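Local coordinates for protein FeeM (Uncultured bacterium, PDB 2G0B) that probably transfers a fatty acyl group from an acyl carrier protein to the amino group of tyrosine, yielding long-chain N-acyl tyrosine, at residues A[68-76]-A[88-98]; A[151-161]-A[171-179]. All blocks are in the same frame, centred on the assembly; numbering follows the deposited sequence.

How the interactions relate
Interaction 1 and interaction 2 occupy one mixed beta sheet, their centres about 15 Å apart, and illustrate how a fold of the acetyltransferase type can build a product pocket from separate parts of its chain. Interaction 1 is complete before interaction 2 begins. The first joins the link between strand 59-68 and helix 77-89 to strand 94-102; the second pairs strands 157-165 and 170-178 at an end of the sheet. Strand 138-143 lies between 94-102 and 170-178. The two contacts also meet directly, where Met76 CE packs 3.6 Å from Ala174 CB. Both reach N-dodecanoyl-L-tyrosine, so parts of the sheet on either side of strand 138-143, with the end of helix 148-153, line one elongated product.

Interaction 1: residues A[68-76]-A[88-98]; sequences NDGAQGLPM and RGEGKKLAEVV. With NLT (N-dodecanoyl-L-tyrosine), chain I.
Met76 N donates a 2.8 Å hydrogen bond to Glu96 OE2, which receives it on its syn lone pair, the side of the other carboxylate oxygen. This bond ties the link between strand 59-68 and helix 77-89 to strand 94-102, within an N-acyltransferase fold of the acetyltransferase type. With CG anti to the backbone N (chi1 162°) and the chain extended beyond it, Glu96 reaches from its strand to the backbone just ahead of the helix. The buried carboxylate has a second partner, since OE1 is hydrogen-bonded to Ser142 OG; bonds to both oxygens should limit its rotation. The Pro75 ring and the Met76 side chain lie beside the carboxylate, both crossing it obliquely. Leu74 runs past the Glu96 side chain in the opposite direction, its methyl groups beside CB.

At the other end the strands meet edge to edge. Asn68 and Ala95 form an antiparallel, non-hydrogen-bonded pair, beyond which Asp69 N binds Leu94 O at 3.1 Å. Asn68 ND2 sits near the Ala95 methyl, while its OD1 is taken by Tyr130 OH. Asp69 turns toward the helix end and makes a salt bridge with Arg88, OD2 to NH1, although the hydrogen bond within it is bent and weak. NH1 alone faces both carboxylate oxygens, 2.8 Å from Asp69 OD1 and OD2. With the planes 61° apart, this is not the parallel pair in which two nitrogens meet two oxygens. Arg88 NH2 serves a different acid, Asp77, and one guanidinium thus spans two carboxylates.

Farther along strand 94-102 the bound product comes within reach. Pro75 CG packs 4.4 Å from Val98 CG2, which also borders the ligand carboxylate, and next to it Val97 CG1 lies 3.7 Å from C5 of the dodecanoyl chain.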
loop_
_atom_site.group_PDB
_atom_site.type_symbol
_atom_site.label_atom_id
_atom_site.label_comp_id
_atom_site.label_asym_id
_atom_site.label_seq_id
_atom_site.Cartn_x
_atom_site.Cartn_y
_atom_site.Cartn_z
ATOM N N ASN A 68 1.185 1.595 10.932
ATOM C CA ASN A 68 1.168 2.857 11.654
ATOM C C ASN A 68 2.498 3.160 12.318
ATOM O O ASN A 68 3.153 2.261 12.851
ATOM C CB ASN A 68 0.046 2.867 12.684
ATOM C CG ASN A 68 -1.232 3.418 12.127
ATOM O OD1 ASN A 68 -2.262 2.743 12.117
ATOM N ND2 ASN A 68 -1.178 4.647 11.637
ATOM N N ASP A 69 2.902 4.428 12.268
ATOM C CA ASP A 69 4.149 4.863 12.882
ATOM C C ASP A 69 4.135 4.626 14.395
ATOM O O ASP A 69 3.461 5.330 15.143
ATOM C CB ASP A 69 4.415 6.337 12.572
ATOM C CG ASP A 69 5.884 6.711 12.698
ATOM O OD1 ASP A 69 6.725 5.822 12.998
ATOM O OD2 ASP A 69 6.296 7.879 12.511
ATOM N N GLY A 70 4.855 3.597 14.823
ATOM C CA GLY A 70 4.956 3.261 16.230
ATOM C C GLY A 70 6.400 3.264 16.650
ATOM O O GLY A 70 7.231 3.918 16.014
ATOM N N ALA A 71 6.710 2.504 17.701
ATOM C CA ALA A 71 8.077 2.413 18.232
ATOM C C ALA A 71 8.997 1.572 17.335
ATOM O O ALA A 71 10.220 1.584 17.506
ATOM C CB ALA A 71 8.063 1.861 19.657
ATOM N N GLN A 72 8.399 0.856 16.380
ATOM C CA GLN A 72 9.156 0.066 15.407
ATOM C C GLN A 72 9.388 0.803 14.081
ATOM O O GLN A 72 9.999 0.258 13.162
ATOM C CB GLN A 72 8.477 -1.290 15.154
ATOM C CG GLN A 72 8.472 -2.240 16.361
ATOM C CD GLN A 72 9.840 -2.356 17.048
ATOM O OE1 GLN A 72 10.880 -2.395 16.381
ATOM N NE2 GLN A 72 9.832 -2.427 18.373
ATOM N N GLY A 73 8.897 2.041 13.994
ATOM C CA GLY A 73 9.095 2.875 12.818
ATOM C C GLY A 73 8.286 2.429 11.616
ATOM O O GLY A 73 7.201 1.850 11.760
ATOM N N LEU A 74 8.807 2.722 10.426
ATOM C CA LEU A 74 8.200 2.287 9.167
ATOM C C LEU A 74 9.273 1.583 8.319
ATOM O O LEU A 74 10.462 1.875 8.479
ATOM C CB LEU A 74 7.633 3.496 8.415
ATOM C CG LEU A 74 6.551 4.335 9.119
ATOM C CD1 LEU A 74 6.154 5.516 8.275
ATOM C CD2 LEU A 74 5.334 3.506 9.456
ATOM N N PRO A 75 8.881 0.628 7.457
ATOM C CA PRO A 75 9.843 -0.025 6.544
ATOM C C PRO A 75 10.612 0.972 5.691
ATOM O O PRO A 75 11.760 0.702 5.348
ATOM C CB PRO A 75 8.958 -0.886 5.664
ATOM C CG PRO A 75 7.811 -1.188 6.495
ATOM C CD PRO A 75 7.543 0.029 7.347
ATOM N N MET A 76 9.989 2.119 5.395
ATOM C CA MET A 76 10.624 3.236 4.684
ATOM C C MET A 76 11.926 3.712 5.320
ATOM O O MET A 76 12.808 4.202 4.621
ATOM C CB MET A 76 9.677 4.423 4.645
ATOM C CG MET A 76 8.991 4.628 3.344
ATOM S SD MET A 76 7.723 5.841 3.530
ATOM C CE MET A 76 8.097 6.868 2.249
ATOM N N ARG A 88 8.097 13.949 11.780
ATOM C CA ARG A 88 8.122 13.289 13.074
ATOM C C ARG A 88 8.467 14.272 14.183
ATOM O O ARG A 88 8.046 14.094 15.326
ATOM C CB ARG A 88 9.104 12.125 13.056
ATOM C CG ARG A 88 8.728 11.043 12.071
ATOM C CD ARG A 88 9.168 9.651 12.458
ATOM N NE ARG A 88 9.915 9.013 11.377
ATOM C CZ ARG A 88 9.688 7.785 10.920
ATOM N NH1 ARG A 88 8.739 7.031 11.446
ATOM N NH2 ARG A 88 10.423 7.309 9.940
ATOM N N GLY A 89 9.223 15.318 13.836
ATOM C CA GLY A 89 9.552 16.383 14.770
ATOM C C GLY A 89 8.339 17.237 15.111
ATOM O O GLY A 89 8.158 17.642 16.265
ATOM N N GLU A 90 7.488 17.474 14.110
ATOM C CA GLU A 90 6.269 18.264 14.291
ATOM C C GLU A 90 5.129 17.475 14.951
ATOM O O GLU A 90 4.059 18.029 15.213
ATOM C CB GLU A 90 5.787 18.817 12.955
ATOM C CG GLU A 90 6.827 19.601 12.178
ATOM C CD GLU A 90 6.296 20.096 10.837
ATOM O OE1 GLU A 90 5.811 19.262 10.023
ATOM O OE2 GLU A 90 6.361 21.327 10.599
ATOM N N GLY A 91 5.355 16.184 15.194
ATOM C CA GLY A 91 4.372 15.338 15.850
ATOM C C GLY A 91 3.250 14.954 14.915
ATOM O O GLY A 91 2.074 15.036 15.271
ATOM N N LYS A 92 3.620 14.536 13.710
ATOM C CA LYS A 92 2.653 14.185 12.688
ATOM C C LYS A 92 2.418 12.689 12.640
ATOM O O LYS A 92 3.365 11.898 12.683
ATOM C CB LYS A 92 3.111 14.693 11.318
ATOM C CG LYS A 92 3.011 16.208 11.138
ATOM C CD LYS A 92 1.597 16.721 11.403
ATOM C CE LYS A 92 1.534 18.243 11.319
ATOM N NZ LYS A 92 1.255 18.687 9.927
ATOM N N LYS A 93 1.150 12.303 12.557
ATOM C CA LYS A 93 0.799 10.907 12.451
ATOM C C LYS A 93 1.104 10.421 11.044
ATOM O O LYS A 93 0.520 10.892 10.071
ATOM C CB LYS A 93 -0.674 10.683 12.801
ATOM C CG LYS A 93 -0.983 9.260 13.212
ATOM C CD LYS A 93 -2.349 9.132 13.814
ATOM C CE LYS A 93 -2.670 7.676 14.052
ATOM N NZ LYS A 93 -3.133 7.408 15.434
ATOM N N LEU A 94 2.070 9.519 10.940
ATOM C CA LEU A 94 2.423 8.929 9.657
ATOM C C LEU A 94 2.008 7.473 9.593
ATOM O O LEU A 94 1.858 6.808 10.620
ATOM C CB LEU A 94 3.926 9.049 9.387
ATOM C CG LEU A 94 4.616 10.368 9.697
ATOM C CD1 LEU A 94 6.109 10.210 9.521
ATOM C CD2 LEU A 94 4.084 11.483 8.820
ATOM N N ALA A 95 1.802 6.991 8.375
ATOM C CA ALA A 95 1.512 5.590 8.131
ATOM C C ALA A 95 1.982 5.238 6.745
ATOM O O ALA A 95 1.868 6.041 5.822
ATOM C CB ALA A 95 0.038 5.318 8.274
ATOM N N GLU A 96 2.555 4.055 6.600
ATOM C CA GLU A 96 3.038 3.623 5.306
ATOM C C GLU A 96 2.131 2.541 4.761
ATOM O O GLU A 96 1.824 1.570 5.458
ATOM C CB GLU A 96 4.486 3.137 5.398
ATOM C CG GLU A 96 4.915 2.290 4.214
ATOM C CD GLU A 96 6.426 2.246 3.990
ATOM O OE1 GLU A 96 6.840 2.081 2.812
ATOM O OE2 GLU A 96 7.200 2.343 4.974
ATOM N N VAL A 97 1.658 2.734 3.533
ATOM C CA VAL A 97 0.876 1.718 2.844
ATOM C C VAL A 97 1.838 0.764 2.156
ATOM O O VAL A 97 2.689 1.179 1.355
ATOM C CB VAL A 97 -0.096 2.325 1.824
ATOM C CG1 VAL A 97 -1.062 1.290 1.363
ATOM C CG2 VAL A 97 -0.841 3.485 2.433
ATOM N N VAL A 98 1.674 -0.519 2.442
ATOM C CA VAL A 98 2.709 -1.490 2.176
ATOM C C VAL A 98 2.119 -2.860 1.707
ATOM O O VAL A 98 0.925 -3.124 1.901
ATOM C CB VAL A 98 3.578 -1.611 3.458
ATOM C CG1 VAL A 98 3.423 -2.957 4.136
ATOM C CG2 VAL A 98 4.994 -1.281 3.175
HETATM N N NLT I . 5.470 -0.990 -2.303
HETATM C C1 NLT I . 4.151 -1.054 -2.519
HETATM O OL NLT I . 3.498 -2.089 -2.433
HETATM C C2 NLT I . 3.479 0.252 -2.912
HETATM C C3 NLT I . 2.152 0.484 -2.177
HETATM C C4 NLT I . 1.242 1.459 -2.943
HETATM C C5 NLT I . -0.094 1.666 -2.221
HETATM C C6 NLT I . -0.872 2.874 -2.742
HETATM C C7 NLT I . -2.000 3.274 -1.789
HETATM C C8 NLT I . -3.041 4.136 -2.494
HETATM C C9 NLT I . -4.159 4.616 -1.558
HETATM C C10 NLT I . -4.504 6.062 -1.910
HETATM C C11 NLT I . -5.521 6.716 -0.975
HETATM C C12 NLT I . -6.008 8.034 -1.579
HETATM C CA NLT I . 6.327 -2.144 -2.027
HETATM C CB NLT I . 7.778 -1.696 -1.877
HETATM C CG NLT I . 8.490 -1.667 -3.212
HETATM C CD2 NLT I . 8.603 -2.822 -3.975
HETATM C CE2 NLT I . 9.256 -2.787 -5.194
HETATM C CZ NLT I . 9.810 -1.605 -5.644
HETATM C CE1 NLT I . 9.695 -0.446 -4.888
HETATM C CD1 NLT I . 9.037 -0.477 -3.670
HETATM O OH NLT I . 10.436 -1.576 -6.810
HETATM C C NLT I . 5.957 -2.844 -0.752
HETATM O O NLT I . 5.571 -2.148 0.211
HETATM O O2 NLT I . 6.048 -4.097 -0.692
#

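Interaction 2: residues A[151-161]-A[171-179]; sequences YSLLGFTQIGA and PAIARALYV. With NLT (N-dodecanoyl-L-tyrosine), chain I.
Phe156 O receives two hydrogen bonds from Arg175, NE at 3.0 Å and NH2 at 3.1 Å, a side-on grip at the edge of the beta hairpin formed by strands 157-165 and 170-178. A bend at chi3 (75°) turns the NE/NH2 side of the guanidinium to this oxygen, which lies in its plane. Both nitrogens approach from one face of the carbonyl, NE standing 63° out of its plane and NH2 tilted only 23°. Ser152 CB covers one guanidinium face and Gln158 CB the opposite one, while NH1 forms a salt bridge with Asp148.

Backbone bonds supply the antiparallel pairing. Thr157 and Ala176 exchange two, and Ala174 O accepts from both Ile159 N and Gly160 N where strand 157-165 turns a corner. Gln158 NE2 spans this corner to Gly160 O at 2.8 Å.

Apolar contacts lie on both faces of the hairpin. Ile159 packs CG1 and CG2 on the methyls of Ala174 and Ala176, toward helix 77-89. On the ligand side, Leu177 CB makes a CH-pi contact over the Phe156 ring, 3.9 Å from its centroid.

The bound product follows this side lengthwise: its phenol OH bonds to Pro171 O at 2.8 Å, Tyr151 CE2 nears acyl C6, and Phe156 CE1 meets acyl C10 with its ring edge at 3.6 Å.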
loop_
_atom_site.group_PDB
_atom_site.type_symbol
_atom_site.label_atom_id
_atom_site.label_comp_id
_atom_site.label_asym_id
_atom_site.label_seq_id
_atom_site.Cartn_x
_atom_site.Cartn_y
_atom_site.Cartn_z
ATOM N N TYR A 151 0.320 7.252 -9.212
ATOM C CA TYR A 151 0.121 7.726 -7.853
ATOM C C TYR A 151 0.198 9.249 -7.739
ATOM O O TYR A 151 -0.376 9.834 -6.825
ATOM C CB TYR A 151 1.088 7.037 -6.897
ATOM C CG TYR A 151 0.781 5.581 -6.734
ATOM C CD1 TYR A 151 1.684 4.611 -7.153
ATOM C CD2 TYR A 151 -0.443 5.162 -6.206
ATOM C CE1 TYR A 151 1.394 3.266 -7.039
ATOM C CE2 TYR A 151 -0.748 3.825 -6.092
ATOM C CZ TYR A 151 0.183 2.874 -6.501
ATOM O OH TYR A 151 -0.096 1.526 -6.382
ATOM N N SER A 152 0.883 9.878 -8.691
ATOM C CA SER A 152 0.911 11.329 -8.790
ATOM C C SER A 152 -0.490 11.882 -9.163
ATOM O O SER A 152 -0.913 12.919 -8.643
ATOM C CB SER A 152 1.988 11.783 -9.787
ATOM O OG SER A 152 1.424 12.157 -11.037
ATOM N N LEU A 153 -1.204 11.168 -10.034
ATOM C CA LEU A 153 -2.580 11.516 -10.365
ATOM C C LEU A 153 -3.472 11.345 -9.141
ATOM O O LEU A 153 -4.330 12.185 -8.869
ATOM C CB LEU A 153 -3.090 10.658 -11.527
ATOM C CG LEU A 153 -4.593 10.700 -11.861
ATOM C CD1 LEU A 153 -4.905 11.775 -12.899
ATOM C CD2 LEU A 153 -5.055 9.365 -12.340
ATOM N N LEU A 154 -3.229 10.280 -8.375
ATOM C CA LEU A 154 -3.960 10.040 -7.119
ATOM C C LEU A 154 -3.654 11.081 -6.030
ATOM O O LEU A 154 -4.258 11.039 -4.954
ATOM C CB LEU A 154 -3.674 8.646 -6.573
ATOM C CG LEU A 154 -4.317 7.417 -7.207
ATOM C CD1 LEU A 154 -4.441 6.314 -6.162
ATOM C CD2 LEU A 154 -5.654 7.728 -7.825
ATOM N N GLY A 155 -2.726 12.009 -6.309
ATOM C CA GLY A 155 -2.481 13.134 -5.421
ATOM C C GLY A 155 -1.258 13.040 -4.525
ATOM O O GLY A 155 -1.008 13.948 -3.721
ATOM N N PHE A 156 -0.503 11.948 -4.654
ATOM C CA PHE A 156 0.726 11.751 -3.887
ATOM C C PHE A 156 1.861 12.617 -4.421
ATOM O O PHE A 156 2.192 12.571 -5.611
ATOM C CB PHE A 156 1.147 10.302 -3.931
ATOM C CG PHE A 156 0.326 9.403 -3.069
ATOM C CD1 PHE A 156 -0.829 8.813 -3.563
ATOM C CD2 PHE A 156 0.732 9.101 -1.776
ATOM C CE1 PHE A 156 -1.576 7.955 -2.778
ATOM C CE2 PHE A 156 -0.003 8.243 -0.990
ATOM C CZ PHE A 156 -1.163 7.665 -1.493
ATOM N N THR A 157 2.444 13.410 -3.532
ATOM C CA THR A 157 3.560 14.279 -3.862
ATOM C C THR A 157 4.847 13.515 -3.598
ATOM O O THR A 157 4.911 12.735 -2.666
ATOM C CB THR A 157 3.475 15.552 -2.990
ATOM O OG1 THR A 157 2.378 16.336 -3.435
ATOM C CG2 THR A 157 4.664 16.481 -3.209
ATOM N N GLN A 158 5.859 13.719 -4.434
ATOM C CA GLN A 158 7.150 13.046 -4.246
ATOM C C GLN A 158 7.931 13.654 -3.096
ATOM O O GLN A 158 8.144 14.863 -3.055
ATOM C CB GLN A 158 7.976 13.089 -5.515
ATOM C CG GLN A 158 8.979 11.995 -5.601
ATOM C CD GLN A 158 9.989 12.219 -6.690
ATOM O OE1 GLN A 158 9.762 13.011 -7.604
ATOM N NE2 GLN A 158 11.106 11.517 -6.611
ATOM N N ILE A 159 8.339 12.816 -2.150
ATOM C CA ILE A 159 9.056 13.286 -0.970
ATOM C C ILE A 159 10.446 12.701 -0.894
ATOM O O ILE A 159 11.284 13.188 -0.157
ATOM C CB ILE A 159 8.257 12.994 0.335
ATOM C CG1 ILE A 159 8.016 11.493 0.515
ATOM C CG2 ILE A 159 6.950 13.757 0.341
ATOM C CD1 ILE A 159 8.127 11.033 1.924
ATOM N N GLY A 160 10.694 11.664 -1.688
ATOM C CA GLY A 160 11.997 11.025 -1.728
ATOM C C GLY A 160 12.486 10.764 -3.134
ATOM O O GLY A 160 11.697 10.499 -4.034
ATOM N N ALA A 161 13.802 10.828 -3.316
ATOM C CA ALA A 161 14.422 10.594 -4.618
ATOM C C ALA A 161 14.369 9.123 -5.038
ATOM O O ALA A 161 13.987 8.247 -4.253
ATOM C CB ALA A 161 15.826 11.070 -4.602
ATOM N N PRO A 171 14.489 -0.504 -7.572
ATOM C CA PRO A 171 14.432 0.960 -7.428
ATOM C C PRO A 171 13.142 1.408 -6.762
ATOM O O PRO A 171 12.127 0.703 -6.868
ATOM C CB PRO A 171 14.452 1.454 -8.875
ATOM C CG PRO A 171 14.936 0.312 -9.670
ATOM C CD PRO A 171 14.464 -0.914 -8.989
ATOM N N ALA A 172 13.174 2.560 -6.090
ATOM C CA ALA A 172 11.977 3.114 -5.433
ATOM C C ALA A 172 12.023 4.636 -5.318
ATOM O O ALA A 172 13.097 5.212 -5.121
ATOM C CB ALA A 172 11.793 2.490 -4.046
ATOM N N ILE A 173 10.861 5.284 -5.467
ATOM C CA ILE A 173 10.695 6.683 -5.040
ATOM C C ILE A 173 9.693 6.747 -3.911
ATOM O O ILE A 173 8.807 5.898 -3.816
ATOM C CB ILE A 173 10.254 7.648 -6.212
ATOM C CG1 ILE A 173 9.023 7.148 -6.909
ATOM C CG2 ILE A 173 11.318 7.766 -7.263
ATOM C CD1 ILE A 173 9.329 6.767 -8.349
ATOM N N ALA A 174 9.830 7.751 -3.053
ATOM C CA ALA A 174 8.895 7.941 -1.949
ATOM C C ALA A 174 7.905 9.025 -2.285
ATOM O O ALA A 174 8.282 10.087 -2.783
ATOM C CB ALA A 174 9.626 8.280 -0.685
ATOM N N ARG A 175 6.627 8.731 -2.052
ATOM C CA ARG A 175 5.551 9.702 -2.215
ATOM C C ARG A 175 4.670 9.719 -0.968
ATOM O O ARG A 175 4.525 8.716 -0.286
ATOM C CB ARG A 175 4.696 9.398 -3.457
ATOM C CG ARG A 175 5.472 9.150 -4.727
ATOM C CD ARG A 175 4.649 9.225 -6.000
ATOM N NE ARG A 175 4.337 10.603 -6.352
ATOM C CZ ARG A 175 4.944 11.295 -7.303
ATOM N NH1 ARG A 175 5.901 10.748 -8.018
ATOM N NH2 ARG A 175 4.590 12.549 -7.537
ATOM N N ALA A 176 4.091 10.873 -0.676
ATOM C CA ALA A 176 3.219 11.020 0.473
ATOM C C ALA A 176 2.006 11.849 0.106
ATOM O O ALA A 176 2.052 12.630 -0.849
ATOM C CB ALA A 176 3.962 11.650 1.615
ATOM N N LEU A 177 0.914 11.658 0.850
ATOM C CA LEU A 177 -0.314 12.426 0.649
ATOM C C LEU A 177 -0.858 12.969 1.979
ATOM O O LEU A 177 -0.975 12.227 2.967
ATOM C CB LEU A 177 -1.375 11.575 -0.060
ATOM C CG LEU A 177 -2.844 12.005 0.041
ATOM C CD1 LEU A 177 -3.144 13.179 -0.880
ATOM C CD2 LEU A 177 -3.752 10.846 -0.262
ATOM N N TYR A 178 -1.176 14.266 2.003
ATOM C CA TYR A 178 -1.802 14.869 3.174
ATOM C C TYR A 178 -3.290 14.539 3.213
ATOM O O TYR A 178 -4.093 15.169 2.524
ATOM C CB TYR A 178 -1.589 16.382 3.190
ATOM C CG TYR A 178 -1.997 17.031 4.497
ATOM C CD1 TYR A 178 -1.468 16.590 5.711
ATOM C CD2 TYR A 178 -2.921 18.063 4.522
ATOM C CE1 TYR A 178 -1.847 17.170 6.913
ATOM C CE2 TYR A 178 -3.306 18.653 5.720
ATOM C CZ TYR A 178 -2.764 18.203 6.914
ATOM O OH TYR A 178 -3.137 18.789 8.108
ATOM N N VAL A 179 -3.645 13.554 4.033
ATOM C CA VAL A 179 -5.017 13.029 4.094
ATOM C C VAL A 179 -6.139 14.051 4.470
ATOM O O VAL A 179 -7.167 14.089 3.790
ATOM C CB VAL A 179 -5.106 11.702 4.932
ATOM C CG1 VAL A 179 -6.517 11.140 4.924
ATOM C CG2 VAL A 179 -4.133 10.669 4.391
HETATM N N NLT I . 5.470 -0.990 -2.303
HETATM C C1 NLT I . 4.151 -1.054 -2.519
HETATM O OL NLT I . 3.498 -2.089 -2.433
HETATM C C2 NLT I . 3.479 0.252 -2.912
HETATM C C3 NLT I . 2.152 0.484 -2.177
HETATM C C4 NLT I . 1.242 1.459 -2.943
HETATM C C5 NLT I . -0.094 1.666 -2.221
HETATM C C6 NLT I . -0.872 2.874 -2.742
HETATM C C7 NLT I . -2.000 3.274 -1.789
HETATM C C8 NLT I . -3.041 4.136 -2.494
HETATM C C9 NLT I . -4.159 4.616 -1.558
HETATM C C10 NLT I . -4.504 6.062 -1.910
HETATM C C11 NLT I . -5.521 6.716 -0.975
HETATM C C12 NLT I . -6.008 8.034 -1.579
HETATM C CA NLT I . 6.327 -2.144 -2.027
HETATM C CB NLT I . 7.778 -1.696 -1.877
HETATM C CG NLT I . 8.490 -1.667 -3.212
HETATM C CD2 NLT I . 8.603 -2.822 -3.975
HETATM C CE2 NLT I . 9.256 -2.787 -5.194
HETATM C CZ NLT I . 9.810 -1.605 -5.644
HETATM C CE1 NLT I . 9.695 -0.446 -4.888
HETATM C CD1 NLT I . 9.037 -0.477 -3.670
HETATM O OH NLT I . 10.436 -1.576 -6.810
HETATM C C NLT I . 5.957 -2.844 -0.752
HETATM O O NLT I . 5.571 -2.148 0.211
HETATM O O2 NLT I . 6.048 -4.097 -0.692
#